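Local coordinates for protein orotidine 5'-phosphate decarboxylase (Lactobacillus acidophilus, PDB 3TFX) that probably catalyses the decarboxylation of orotidine 5'-monophosphate to UMP, the last step of de novo UMP synthesis, and works as a homodimer, at residues A[59-64]-A[82-87]. Sequence-based numbering, arbitrary orientation.
Sequences IFLDLK and LGITFT
Thr-87 OG1 donates to Leu-61 O at 2.6 Å, a hydroxyl donor lying in the carbonyl plane. The same hydroxyl accepts from a water that in turn takes the N-H of Leu-63, so the C-terminal part of strand 58-65 is tied to Thr-87 twice. Earlier along the strand, Leu-61 N reaches Phe-86 O at 2.8 Å, and Ile-59 O takes a straight bond from Thr-85 N (2.9 Å, 168° at the hydrogen) plus a weak, long one from Phe-86 N. A second water bridges Ile-59 N, Gly-83 O and Thr-85 OG1 at the N-terminal end of the pairing.

Phe-60 and Phe-86 form the parallel bridge, and their side chains share one face of the sheet. With CG anti to its backbone N (chi1 172°), the Phe-60 ring lays CD1 against Phe-86 CB at 3.6 Å, while the Phe-86 ring leads away to meet Phe-33. On the other face, Ile-84 CG2 touches both Ile-59 CG2 and Leu-61 CB, each at 4.0 Å, and helices 46-54 and 69-80 cover this cluster through Ile-49 and Leu-79.

Replacing Thr-87 with a valine would probably leave Leu-61 O without its hydroxyl donor and the water at Leu-63 N without its acceptor, loosening that one edge of the pairing.

These two strands flank helix 69-80 in a beta-alpha-beta unit of the TIM barrel. Just past the bonded rungs, Lys-64, the predicted proton donor, pairs with Asp-62 OD1, which also bonds Thr-88. Lys-35 on Asp-62 OD2 and Asp-67 of the second subunit on Lys-64 NZ extend this into an alternating Lys/Asp set. The hydroxyl and water links thus lie next to residues predicted to bind substrate, consistent with holding this part of strand 58-65 in place.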
loop_
_atom_site.group_PDB
_atom_site.type_symbol
_atom_site.label_atom_id
_atom_site.label_comp_id
_atom_site.label_asym_id
_atom_site.label_seq_id
_atom_site.Cartn_x
_atom_site.Cartn_y
_atom_site.Cartn_z
ATOM N N ILE A 59 -17.320 -4.356 -2.649
ATOM C CA ILE A 59 -16.064 -4.467 -1.900
ATOM C C ILE A 59 -15.338 -3.136 -1.810
ATOM O O ILE A 59 -15.107 -2.475 -2.813
ATOM C CB ILE A 59 -15.094 -5.582 -2.473
ATOM C CG1 ILE A 59 -15.535 -6.988 -2.044
ATOM C CG2 ILE A 59 -13.662 -5.397 -1.980
ATOM C CD1 ILE A 59 -16.604 -7.579 -2.914
ATOM N N PHE A 60 -14.995 -2.755 -0.576
ATOM C CA PHE A 60 -14.042 -1.692 -0.308
ATOM C C PHE A 60 -12.706 -2.418 -0.210
ATOM O O PHE A 60 -12.421 -3.070 0.789
ATOM C CB PHE A 60 -14.457 -0.957 0.990
ATOM C CG PHE A 60 -13.462 0.060 1.518
ATOM C CD1 PHE A 60 -12.301 0.409 0.826
ATOM C CD2 PHE A 60 -13.710 0.679 2.731
ATOM C CE1 PHE A 60 -11.405 1.351 1.358
ATOM C CE2 PHE A 60 -12.829 1.621 3.265
ATOM C CZ PHE A 60 -11.674 1.958 2.580
ATOM N N LEU A 61 -11.907 -2.357 -1.279
ATOM C CA LEU A 61 -10.574 -2.954 -1.254
ATOM C C LEU A 61 -9.541 -1.945 -0.759
ATOM O O LEU A 61 -9.126 -1.034 -1.491
ATOM C CB LEU A 61 -10.184 -3.517 -2.627
ATOM C CG LEU A 61 -8.818 -4.207 -2.727
ATOM C CD1 LEU A 61 -8.583 -5.211 -1.590
ATOM C CD2 LEU A 61 -8.708 -4.890 -4.056
ATOM N N ASP A 62 -9.120 -2.143 0.488
ATOM C CA ASP A 62 -8.402 -1.139 1.251
ATOM C C ASP A 62 -6.908 -1.468 1.353
ATOM O O ASP A 62 -6.437 -1.995 2.374
ATOM C CB ASP A 62 -9.050 -1.038 2.634
ATOM C CG ASP A 62 -8.433 0.043 3.519
ATOM O OD1 ASP A 62 -7.561 0.825 3.059
ATOM O OD2 ASP A 62 -8.837 0.098 4.695
ATOM N N LEU A 63 -6.174 -1.125 0.296
ATOM C CA LEU A 63 -4.747 -1.435 0.174
ATOM C C LEU A 63 -3.826 -0.216 0.314
ATOM O O LEU A 63 -2.601 -0.374 0.281
ATOM C CB LEU A 63 -4.497 -2.113 -1.175
ATOM C CG LEU A 63 -4.480 -3.635 -1.345
ATOM C CD1 LEU A 63 -5.151 -4.443 -0.220
ATOM C CD2 LEU A 63 -5.000 -4.033 -2.745
ATOM N N LYS A 64 -4.413 0.980 0.442
ATOM C CA LYS A 64 -3.681 2.240 0.721
ATOM C C LYS A 64 -2.443 2.450 -0.173
ATOM O O LYS A 64 -1.318 2.615 0.317
ATOM C CB LYS A 64 -3.303 2.359 2.210
ATOM C CG LYS A 64 -4.479 2.169 3.178
ATOM C CD LYS A 64 -4.126 2.589 4.602
ATOM C CE LYS A 64 -5.349 2.454 5.545
ATOM N NZ LYS A 64 -5.968 1.072 5.517
ATOM N N LEU A 82 -11.165 -5.665 -11.134
ATOM C CA LEU A 82 -11.752 -6.622 -10.185
ATOM C C LEU A 82 -13.213 -6.318 -9.832
ATOM O O LEU A 82 -13.889 -7.140 -9.204
ATOM C CB LEU A 82 -10.917 -6.656 -8.901
ATOM C CG LEU A 82 -9.675 -7.541 -8.739
ATOM C CD1 LEU A 82 -9.123 -8.056 -10.065
ATOM C CD2 LEU A 82 -8.603 -6.816 -7.945
ATOM N N GLY A 83 -13.698 -5.143 -10.222
ATOM C CA GLY A 83 -15.094 -4.755 -9.975
ATOM C C GLY A 83 -15.369 -4.311 -8.543
ATOM O O GLY A 83 -16.469 -4.520 -8.032
ATOM N N ILE A 84 -14.370 -3.710 -7.892
ATOM C CA ILE A 84 -14.535 -3.175 -6.528
ATOM C C ILE A 84 -15.259 -1.814 -6.549
ATOM O O ILE A 84 -15.493 -1.249 -7.630
ATOM C CB ILE A 84 -13.211 -3.198 -5.650
ATOM C CG1 ILE A 84 -12.243 -2.026 -5.902
ATOM C CG2 ILE A 84 -12.506 -4.567 -5.706
ATOM C CD1 ILE A 84 -11.711 -1.875 -7.271
ATOM N N THR A 85 -15.649 -1.327 -5.367
ATOM C CA THR A 85 -16.479 -0.134 -5.253
ATOM C C THR A 85 -15.699 1.057 -4.653
ATOM O O THR A 85 -15.792 2.175 -5.159
ATOM C CB THR A 85 -17.760 -0.434 -4.422
ATOM O OG1 THR A 85 -18.312 -1.702 -4.824
ATOM C CG2 THR A 85 -18.827 0.660 -4.620
ATOM N N PHE A 86 -14.948 0.806 -3.576
ATOM C CA PHE A 86 -14.100 1.818 -2.935
ATOM C C PHE A 86 -12.696 1.257 -2.856
ATOM O O PHE A 86 -12.519 0.057 -2.632
ATOM C CB PHE A 86 -14.508 2.110 -1.469
ATOM C CG PHE A 86 -15.840 2.820 -1.283
ATOM C CD1 PHE A 86 -16.585 3.306 -2.355
ATOM C CD2 PHE A 86 -16.313 3.048 0.006
ATOM C CE1 PHE A 86 -17.815 3.963 -2.135
ATOM C CE2 PHE A 86 -17.513 3.699 0.228
ATOM C CZ PHE A 86 -18.270 4.152 -0.844
ATOM N N THR A 87 -11.703 2.134 -2.982
ATOM C CA THR A 87 -10.316 1.777 -2.748
ATOM C C THR A 87 -9.542 2.987 -2.192
ATOM O O THR A 87 -9.951 4.128 -2.400
ATOM C CB THR A 87 -9.683 1.205 -4.042
ATOM O OG1 THR A 87 -8.705 0.224 -3.698
ATOM C CG2 THR A 87 -9.053 2.267 -4.880
HETATM O O HOH W 1 -17.868 -4.319 -5.513
HETATM O O HOH W 2 -6.212 0.449 -2.269
#